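Local coordinates for endo-1,4-b-d-mannanase (Trichoderma reesei, PDB 1QNR), which hydrolyses beta-1,4-mannosidic linkages inside mannan chains, as an endo-acting family 5 glycoside hydrolase, at residues N250-A262 with N286-M300. Sequence-based numbering, arbitrary orientation. Where two conformers were deposited one is given.
Sequences NYTWGNGWIQTHA and NEAPWQTTSLTTRGM. With NAG (2-acetamido-2-deoxy-beta-D-glucopyranose), chain H.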
ATOM      1  N   ASN A 250      18.552  12.744  -7.224  1.00 16.70           N
ATOM      2  CA  ASN A 250      19.541  12.299  -6.219  1.00 18.45           C
ATOM      3  C   ASN A 250      18.816  11.951  -4.894  1.00 16.51           C
ATOM      4  O   ASN A 250      17.610  12.217  -4.762  1.00 16.25           O
ATOM      5  CB  ASN A 250      20.687  13.264  -6.060  1.00 21.22           C
ATOM      6  CG  ASN A 250      20.258  14.555  -5.481  1.00 27.35           C
ATOM      7  OD1 ASN A 250      19.406  14.742  -4.644  1.00 25.15           O
ATOM      8  ND2 ASN A 250      20.948  15.662  -5.914  1.00 35.36           N
ATOM      9  N   TYR A 251      19.541  11.327  -3.962  1.00 14.34           N
ATOM     10  CA  TYR A 251      18.882  10.934  -2.728  1.00 13.36           C
ATOM     11  C   TYR A 251      18.465  12.081  -1.875  1.00 14.07           C
ATOM     12  O   TYR A 251      17.375  12.102  -1.217  1.00 15.00           O
ATOM     13  CB  TYR A 251      19.818   9.965  -1.941  1.00 15.39           C
ATOM     14  CG  TYR A 251      20.061   8.645  -2.639  1.00 16.11           C
ATOM     15  CD1 TYR A 251      19.059   7.841  -3.157  1.00 16.57           C
ATOM     16  CD2 TYR A 251      21.393   8.146  -2.797  1.00 19.73           C
ATOM     17  CE1 TYR A 251      19.292   6.648  -3.791  1.00 16.45           C
ATOM     18  CE2 TYR A 251      21.610   6.960  -3.405  1.00 20.22           C
ATOM     19  CZ  TYR A 251      20.612   6.159  -3.889  1.00 18.48           C
ATOM     20  OH  TYR A 251      20.866   4.965  -4.507  1.00 18.68           O
ATOM     21  N   THR A 252      19.245  13.180  -1.723  1.00 14.37           N
ATOM     22  CA  THR A 252      18.916  14.312  -0.858  1.00 15.51           C
ATOM     23  C   THR A 252      17.711  15.123  -1.312  1.00 14.26           C
ATOM     24  O   THR A 252      17.027  15.724  -0.458  1.00 16.33           O
ATOM     25  CB  THR A 252      20.157  15.240  -0.673  1.00 18.86           C
ATOM     26  OG1 THR A 252      20.523  15.615  -2.038  0.50 18.51           O
ATOM     27  CG2 THR A 252      21.343  14.544  -0.076  0.50 16.62           C
ATOM     28  N   TRP A 253      17.357  15.001  -2.593  1.00 13.13           N
ATOM     29  CA  TRP A 253      16.120  15.577  -3.152  1.00 12.76           C
ATOM     30  C   TRP A 253      14.881  14.990  -2.458  1.00 12.82           C
ATOM     31  O   TRP A 253      13.805  15.557  -2.445  1.00 12.64           O
ATOM     32  CB  TRP A 253      16.090  15.298  -4.666  1.00 13.46           C
ATOM     33  CG  TRP A 253      14.835  15.595  -5.447  1.00 13.51           C
ATOM     34  CD1 TRP A 253      14.583  16.749  -6.142  1.00 14.04           C
ATOM     35  CD2 TRP A 253      13.669  14.734  -5.677  1.00 11.96           C
ATOM     36  NE1 TRP A 253      13.361  16.664  -6.764  1.00 13.75           N
ATOM     37  CE2 TRP A 253      12.769  15.444  -6.488  1.00 12.09           C
ATOM     38  CE3 TRP A 253      13.365  13.437  -5.225  1.00 13.09           C
ATOM     39  CZ2 TRP A 253      11.538  14.914  -6.882  1.00 12.85           C
ATOM     40  CZ3 TRP A 253      12.138  12.883  -5.640  1.00 12.61           C
ATOM     41  CH2 TRP A 253      11.251  13.627  -6.444  1.00 12.49           C
ATOM     42  N   GLY A 254      14.990  13.798  -1.860  1.00 12.16           N
ATOM     43  CA  GLY A 254      13.860  13.155  -1.176  1.00 10.80           C
ATOM     44  C   GLY A 254      13.351  13.934   0.016  1.00  9.90           C
ATOM     45  O   GLY A 254      12.152  13.820   0.328  1.00 11.32           O
ATOM     46  N   ASN A 255      14.209  14.729   0.677  1.00 11.12           N
ATOM     47  CA  ASN A 255      13.726  15.503   1.831  1.00 11.49           C
ATOM     48  C   ASN A 255      12.687  16.527   1.388  1.00 10.38           C
ATOM     49  O   ASN A 255      11.640  16.681   2.045  1.00 12.84           O
ATOM     50  CB  ASN A 255      14.916  16.200   2.558  1.00 13.66           C
ATOM     51  CG  ASN A 255      15.821  15.100   3.097  1.00 16.25           C
ATOM     52  OD1 ASN A 255      15.500  14.330   4.026  1.00 16.93           O
ATOM     53  ND2 ASN A 255      17.016  14.892   2.489  1.00 18.53           N
ATOM     54  N   GLY A 256      12.946  17.265   0.283  1.00 11.05           N
ATOM     55  CA  GLY A 256      11.960  18.228  -0.218  1.00 11.72           C
ATOM     56  C   GLY A 256      10.673  17.545  -0.703  1.00 10.24           C
ATOM     57  O   GLY A 256       9.571  18.093  -0.606  1.00 11.09           O
ATOM     58  N   TRP A 257      10.811  16.341  -1.333  1.00 10.35           N
ATOM     59  CA  TRP A 257       9.630  15.556  -1.728  1.00  9.38           C
ATOM     60  C   TRP A 257       8.716  15.236  -0.522  1.00  9.31           C
ATOM     61  O   TRP A 257       7.473  15.394  -0.626  1.00  9.58           O
ATOM     62  CB  TRP A 257      10.105  14.260  -2.404  1.00 10.45           C
ATOM     63  CG  TRP A 257       9.040  13.363  -2.969  1.00  9.99           C
ATOM     64  CD1 TRP A 257       8.625  12.152  -2.458  1.00 10.10           C
ATOM     65  CD2 TRP A 257       8.287  13.534  -4.186  1.00  8.94           C
ATOM     66  NE1 TRP A 257       7.633  11.580  -3.238  1.00  9.83           N
ATOM     67  CE2 TRP A 257       7.443  12.425  -4.333  1.00  8.69           C
ATOM     68  CE3 TRP A 257       8.256  14.535  -5.182  1.00  9.73           C
ATOM     69  CZ2 TRP A 257       6.607  12.243  -5.444  1.00 10.05           C
ATOM     70  CZ3 TRP A 257       7.396  14.388  -6.263  1.00  9.57           C
ATOM     71  CH2 TRP A 257       6.590  13.250  -6.388  1.00  9.10           C
ATOM     72  N   ILE A 258       9.318  14.826   0.607  1.00 10.28           N
ATOM     73  CA  ILE A 258       8.490  14.607   1.814  1.00 10.16           C
ATOM     74  C   ILE A 258       7.850  15.916   2.261  1.00 11.14           C
ATOM     75  O   ILE A 258       6.657  15.948   2.612  1.00 11.40           O
ATOM     76  CB  ILE A 258       9.428  14.040   2.938  1.00 10.45           C
ATOM     77  CG1 ILE A 258       9.949  12.636   2.540  1.00 10.54           C
ATOM     78  CG2 ILE A 258       8.668  14.000   4.265  1.00 10.93           C
ATOM     79  CD1 ILE A 258      11.202  12.252   3.377  1.00 12.26           C
ATOM     80  N   GLN A 259       8.656  17.019   2.358  1.00 10.85           N
ATOM     81  CA  GLN A 259       8.113  18.283   2.873  1.00 11.09           C
ATOM     82  C   GLN A 259       6.948  18.816   2.000  1.00 10.42           C
ATOM     83  O   GLN A 259       5.953  19.298   2.565  1.00 11.14           O
ATOM     84  CB  GLN A 259       9.248  19.345   2.921  1.00 13.29           C
ATOM     85  CG  GLN A 259      10.318  18.970   3.953  1.00 14.60           C
ATOM     86  CD  GLN A 259      11.569  19.846   3.866  1.00 19.87           C
ATOM     87  OE1 GLN A 259      11.968  20.294   2.810  1.00 21.66           O
ATOM     88  NE2 GLN A 259      12.140  20.040   5.060  1.00 23.67           N
ATOM     89  N   THR A 260       7.076  18.787   0.662  1.00 10.58           N
ATOM     90  CA  THR A 260       5.989  19.315  -0.169  1.00 10.39           C
ATOM     91  C   THR A 260       4.710  18.486  -0.058  1.00 11.26           C
ATOM     92  O   THR A 260       3.596  19.043  -0.056  1.00 11.53           O
ATOM     93  CB  THR A 260       6.366  19.434  -1.651  1.00 10.51           C
ATOM     94  OG1 THR A 260       6.875  18.188  -2.153  1.00 12.13           O
ATOM     95  CG2 THR A 260       7.473  20.499  -1.885  1.00 12.92           C
ATOM     96  N   HIS A 261       4.835  17.158   0.036  1.00 10.77           N
ATOM     97  CA  HIS A 261       3.628  16.320   0.163  1.00  9.14           C
ATOM     98  C   HIS A 261       2.981  16.504   1.555  1.00  9.40           C
ATOM     99  O   HIS A 261       1.748  16.613   1.609  1.00 10.72           O
ATOM    100  CB  HIS A 261       3.993  14.845  -0.127  1.00  9.25           C
ATOM    101  CG  HIS A 261       4.137  14.619  -1.593  1.00  8.29           C
ATOM    102  ND1 HIS A 261       5.336  14.922  -2.259  1.00 10.66           N
ATOM    103  CD2 HIS A 261       3.272  14.192  -2.559  1.00  8.43           C
ATOM    104  CE1 HIS A 261       5.143  14.676  -3.576  1.00  8.97           C
ATOM    105  NE2 HIS A 261       3.932  14.222  -3.796  1.00  8.84           N
ATOM    106  N   ALA A 262       3.790  16.560   2.627  1.00 10.05           N
ATOM    107  CA  ALA A 262       3.251  16.816   3.948  1.00 11.00           C
ATOM    108  C   ALA A 262       2.420  18.089   3.983  1.00 11.88           C
ATOM    109  O   ALA A 262       1.329  18.138   4.577  1.00 13.35           O
ATOM    110  CB  ALA A 262       4.283  16.907   5.044  1.00 12.92           C
ATOM    111  N   ASN A 286      21.644   6.809   3.280  1.00 15.07           N
ATOM    112  CA  ASN A 286      20.738   7.650   2.483  1.00 12.95           C
ATOM    113  C   ASN A 286      19.273   7.693   2.897  1.00 12.91           C
ATOM    114  O   ASN A 286      18.655   8.739   2.675  1.00 13.61           O
ATOM    115  CB  ASN A 286      20.837   7.167   1.005  1.00 15.44           C
ATOM    116  CG  ASN A 286      22.238   7.465   0.471  1.00 18.42           C
ATOM    117  OD1 ASN A 286      22.771   8.545   0.725  1.00 19.87           O
ATOM    118  ND2 ASN A 286      22.780   6.485  -0.209  1.00 17.86           N
ATOM    119  N   GLU A 287      18.762   6.676   3.610  1.00 10.79           N
ATOM    120  CA  GLU A 287      17.341   6.644   4.005  1.00 11.02           C
ATOM    121  C   GLU A 287      17.109   7.161   5.426  1.00 11.20           C
ATOM    122  O   GLU A 287      16.048   7.752   5.740  1.00 11.15           O
ATOM    123  CB  GLU A 287      16.685   5.228   3.955  1.00 11.19           C
ATOM    124  CG  GLU A 287      16.799   4.589   2.579  1.00 10.93           C
ATOM    125  CD  GLU A 287      16.186   3.219   2.460  1.00 12.43           C
ATOM    126  OE1 GLU A 287      15.341   2.853   3.316  1.00 13.71           O
ATOM    127  OE2 GLU A 287      16.582   2.480   1.514  1.00 12.80           O
ATOM    128  N   ALA A 288      18.146   7.130   6.310  1.00 12.52           N
ATOM    129  CA  ALA A 288      17.994   7.669   7.677  1.00 12.81           C
ATOM    130  C   ALA A 288      17.556   9.129   7.689  1.00 13.67           C
ATOM    131  O   ALA A 288      16.672   9.549   8.471  1.00 12.73           O
ATOM    132  CB  ALA A 288      19.300   7.400   8.485  1.00 14.41           C
ATOM    133  N   PRO A 289      18.139  10.040   6.873  1.00 13.12           N
ATOM    134  CA  PRO A 289      17.676  11.432   6.832  1.00 13.67           C
ATOM    135  C   PRO A 289      16.204  11.592   6.413  1.00 11.92           C
ATOM    136  O   PRO A 289      15.490  12.482   6.932  1.00 13.07           O
ATOM    137  CB  PRO A 289      18.654  12.112   5.849  1.00 15.81           C
ATOM    138  CG  PRO A 289      19.864  11.245   5.820  1.00 17.63           C
ATOM    139  CD  PRO A 289      19.363   9.812   6.040  1.00 15.87           C
ATOM    140  N   TRP A 290      15.738  10.695   5.520  1.00 11.26           N
ATOM    141  CA  TRP A 290      14.313  10.726   5.138  1.00 10.94           C
ATOM    142  C   TRP A 290      13.353  10.408   6.302  1.00  9.82           C
ATOM    143  O   TRP A 290      12.330  11.052   6.469  1.00 11.05           O
ATOM    144  CB  TRP A 290      14.035   9.751   3.989  1.00 10.10           C
ATOM    145  CG  TRP A 290      14.811   9.913   2.712  1.00  9.43           C
ATOM    146  CD1 TRP A 290      15.508  11.040   2.241  1.00 11.17           C
ATOM    147  CD2 TRP A 290      14.961   8.949   1.692  1.00  9.37           C
ATOM    148  NE1 TRP A 290      16.093  10.787   1.047  1.00 10.88           N
ATOM    149  CE2 TRP A 290      15.753   9.492   0.638  1.00 10.37           C
ATOM    150  CE3 TRP A 290      14.450   7.627   1.486  1.00  9.54           C
ATOM    151  CZ2 TRP A 290      16.102   8.791  -0.508  1.00 11.43           C
ATOM    152  CZ3 TRP A 290      14.764   6.932   0.341  1.00  9.84           C
ATOM    153  CH2 TRP A 290      15.573   7.514  -0.680  1.00 11.10           C
ATOM    154  N   GLN A 291      13.767   9.410   7.097  1.00  9.77           N
ATOM    155  CA  GLN A 291      12.941   9.018   8.266  1.00 10.56           C
ATOM    156  C   GLN A 291      12.945  10.184   9.253  1.00 10.81           C
ATOM    157  O   GLN A 291      11.854  10.480   9.770  1.00 11.37           O
ATOM    158  CB  GLN A 291      13.608   7.780   8.927  1.00 10.51           C
ATOM    159  CG  GLN A 291      13.562   6.552   8.020  1.00 11.43           C
ATOM    160  CD  GLN A 291      14.086   5.313   8.743  1.00 12.10           C
ATOM    161  OE1 GLN A 291      15.077   5.421   9.542  1.00 13.65           O
ATOM    162  NE2 GLN A 291      13.484   4.175   8.423  1.00 10.36           N
ATOM    163  N   THR A 292      14.092  10.880   9.451  1.00 11.88           N
ATOM    164  CA  THR A 292      14.040  12.032  10.367  1.00 12.80           C
ATOM    165  C   THR A 292      13.203  13.170   9.813  1.00 12.12           C
ATOM    166  O   THR A 292      12.418  13.809  10.577  1.00 12.58           O
ATOM    167  CB  THR A 292      15.498  12.528  10.594  1.00 13.41           C
ATOM    168  OG1 THR A 292      16.185  11.493  11.322  1.00 14.85           O
ATOM    169  CG2 THR A 292      15.523  13.835  11.399  1.00 15.77           C
ATOM    170  N   THR A 293      13.286  13.473   8.523  1.00 11.50           N
ATOM    171  CA  THR A 293      12.421  14.499   7.938  1.00 10.64           C
ATOM    172  C   THR A 293      10.950  14.166   8.150  1.00  9.92           C
ATOM    173  O   THR A 293      10.136  15.022   8.559  1.00 11.42           O
ATOM    174  CB  THR A 293      12.803  14.709   6.465  1.00 11.85           C
ATOM    175  OG1 THR A 293      14.182  15.137   6.337  1.00 13.11           O
ATOM    176  CG2 THR A 293      11.899  15.703   5.742  1.00 12.75           C
ATOM    177  N   SER A 294      10.554  12.914   7.844  1.00  9.98           N
ATOM    178  CA  SER A 294       9.123  12.537   7.979  1.00 11.02           C
ATOM    179  C   SER A 294       8.662  12.651   9.411  1.00 10.95           C
ATOM    180  O   SER A 294       7.617  13.290   9.685  1.00 12.73           O
ATOM    181  CB  SER A 294       9.000  11.080   7.429  1.00 11.59           C
ATOM    182  OG  SER A 294       7.600  10.730   7.427  1.00 12.37           O
ATOM    183  N   LEU A 295       9.471  12.200  10.415  1.00 11.93           N
ATOM    184  CA  LEU A 295       9.056  12.258  11.808  1.00 13.12           C
ATOM    185  C   LEU A 295       8.920  13.713  12.277  1.00 13.53           C
ATOM    186  O   LEU A 295       8.103  13.950  13.200  1.00 17.31           O
ATOM    187  CB  LEU A 295      10.165  11.518  12.638  1.00 13.66           C
ATOM    188  CG  LEU A 295       9.982  11.540  14.164  1.00 14.68           C
ATOM    189  CD1 LEU A 295       8.640  10.990  14.609  1.00 16.32           C
ATOM    190  CD2 LEU A 295      11.091  10.640  14.791  1.00 16.20           C
ATOM    191  N   THR A 296       9.713  14.632  11.773  1.00 11.91           N
ATOM    192  CA  THR A 296       9.698  16.029  12.251  1.00 13.62           C
ATOM    193  C   THR A 296       9.002  17.029  11.314  1.00 15.38           C
ATOM    194  O   THR A 296       9.129  18.254  11.536  1.00 18.80           O
ATOM    195  CB  THR A 296      11.167  16.518  12.438  1.00 14.80           C
ATOM    196  OG1 THR A 296      11.905  16.520  11.210  1.00 15.55           O
ATOM    197  CG2 THR A 296      11.891  15.688  13.518  1.00 15.41           C
ATOM    198  N   THR A 297       8.110  16.633  10.417  1.00 12.47           N
ATOM    199  CA  THR A 297       7.386  17.520   9.519  1.00 13.05           C
ATOM    200  C   THR A 297       5.902  17.466   9.784  1.00 13.86           C
ATOM    201  O   THR A 297       5.213  16.399   9.763  1.00 13.72           O
ATOM    202  CB  THR A 297       7.678  17.209   8.049  1.00 13.25           C
ATOM    203  OG1 THR A 297       9.067  17.363   7.734  1.00 14.55           O
ATOM    204  CG2 THR A 297       6.986  18.184   7.109  1.00 14.21           C
ATOM    205  N   ARG A 298       5.302  18.639  10.094  1.00 14.45           N
ATOM    206  CA  ARG A 298       3.856  18.686  10.333  1.00 15.80           C
ATOM    207  C   ARG A 298       3.050  18.186   9.115  1.00 11.89           C
ATOM    208  O   ARG A 298       3.409  18.550   7.977  1.00 12.83           O
ATOM    209  CB  ARG A 298       3.466  20.169  10.639  1.00 21.51           C
ATOM    210  CG  ARG A 298       3.715  20.502  12.120  1.00 28.00           C
ATOM    211  CD  ARG A 298       2.537  20.112  12.988  1.00 34.02           C
ATOM    212  NE  ARG A 298       1.150  20.467  12.619  1.00 36.54           N
ATOM    213  CZ  ARG A 298       0.102  19.959  13.308  1.00 36.47           C
ATOM    214  NH1 ARG A 298       0.351  19.161  14.374  1.00 38.17           N
ATOM    215  NH2 ARG A 298      -1.162  20.166  12.999  1.00 33.78           N
ATOM    216  N   GLY A 299       1.972  17.419   9.374  1.00 13.12           N
ATOM    217  CA  GLY A 299       1.198  16.850   8.233  1.00 13.42           C
ATOM    218  C   GLY A 299       1.540  15.375   8.075  1.00 12.50           C
ATOM    219  O   GLY A 299       0.693  14.644   7.529  1.00 13.96           O
ATOM    220  N   MET A 300       2.671  14.867   8.568  1.00 10.97           N
ATOM    221  CA  MET A 300       2.992  13.446   8.432  1.00 10.16           C
ATOM    222  C   MET A 300       2.395  12.604   9.566  1.00 11.17           C
ATOM    223  O   MET A 300       2.543  12.950  10.742  1.00 13.73           O
ATOM    224  CB  MET A 300       4.501  13.179   8.426  1.00 10.08           C
ATOM    225  CG  MET A 300       5.213  13.806   7.239  1.00 10.47           C
ATOM    226  SD  MET A 300       4.566  13.294   5.605  1.00  9.57           S
ATOM    227  CE  MET A 300       4.470  11.490   5.878  1.00 10.91           C
TER
HETATM  228  C1  NAG H 432      21.315  17.180  -5.566  1.00 48.06           C
HETATM  229  C2  NAG H 432      22.473  17.947  -5.013  1.00 52.21           C
HETATM  230  C3  NAG H 432      22.108  19.338  -4.516  1.00 54.50           C
HETATM  231  C4  NAG H 432      21.034  19.920  -5.453  1.00 56.02           C
HETATM  232  C5  NAG H 432      19.775  19.010  -5.512  1.00 55.17           C
HETATM  233  C6  NAG H 432      18.721  19.614  -6.422  1.00 55.99           C
HETATM  234  C7  NAG H 432      24.018  16.226  -4.036  1.00 52.91           C
HETATM  235  C8  NAG H 432      24.652  15.782  -2.763  1.00 52.89           C
HETATM  236  N2  NAG H 432      23.114  17.225  -3.885  1.00 52.05           N
HETATM  237  O3  NAG H 432      23.316  20.110  -4.495  1.00 54.42           O
HETATM  238  O4  NAG H 432      20.577  21.212  -4.977  1.00 57.31           O
HETATM  239  O5  NAG H 432      20.109  17.746  -6.036  1.00 52.37           O
HETATM  240  O6  NAG H 432      17.697  18.761  -6.748  1.00 56.51           O
HETATM  241  O7  NAG H 432      24.277  15.782  -5.066  1.00 52.76           O
HETATM  242  O   HOH W   1      10.542  19.530   7.638  1.00 25.58           O
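W290 turns the N-H edge of its indole to the backbone of Y251, in the turn that leads into the helix. NE1 donates to Y251 O at 2.9 Å, with an N-H...O angle of 149°. The oxygen lies near the indole plane, but NE1 sits above the carbonyl plane of Y251. G254 N reaches the same oxygen from the opposite face, so two donors grip it. N286 lays its CB over one face of the Y251 ring. Its amide is turned 28° from that ring, and ND2 is 3.4 Å from Y251 CD2. Both polar ends turn to Q281, just before helix 283-295: Y251 OH bonds to its N, and N286 ND2 to its O. N255 OD1 lies 2.8 Å from T293 OG1, whose proton may instead go to P289 O. With CG1 anti to its carbonyl carbon, I258 brings CD1 to 3.8 Å from W290 CB, and its CG2 packs on T293 CG2. A262 CB meets T297 CG2 and M300 SD. A water bridges Q259 NE2 and T297 OG1. Segments 253-262 and 286-295 run nearly parallel, crossing at -22°, with strand 272-277 between them in sequence. These are neighbouring outer helices of the family 5 (beta/alpha)8 TIM barrel.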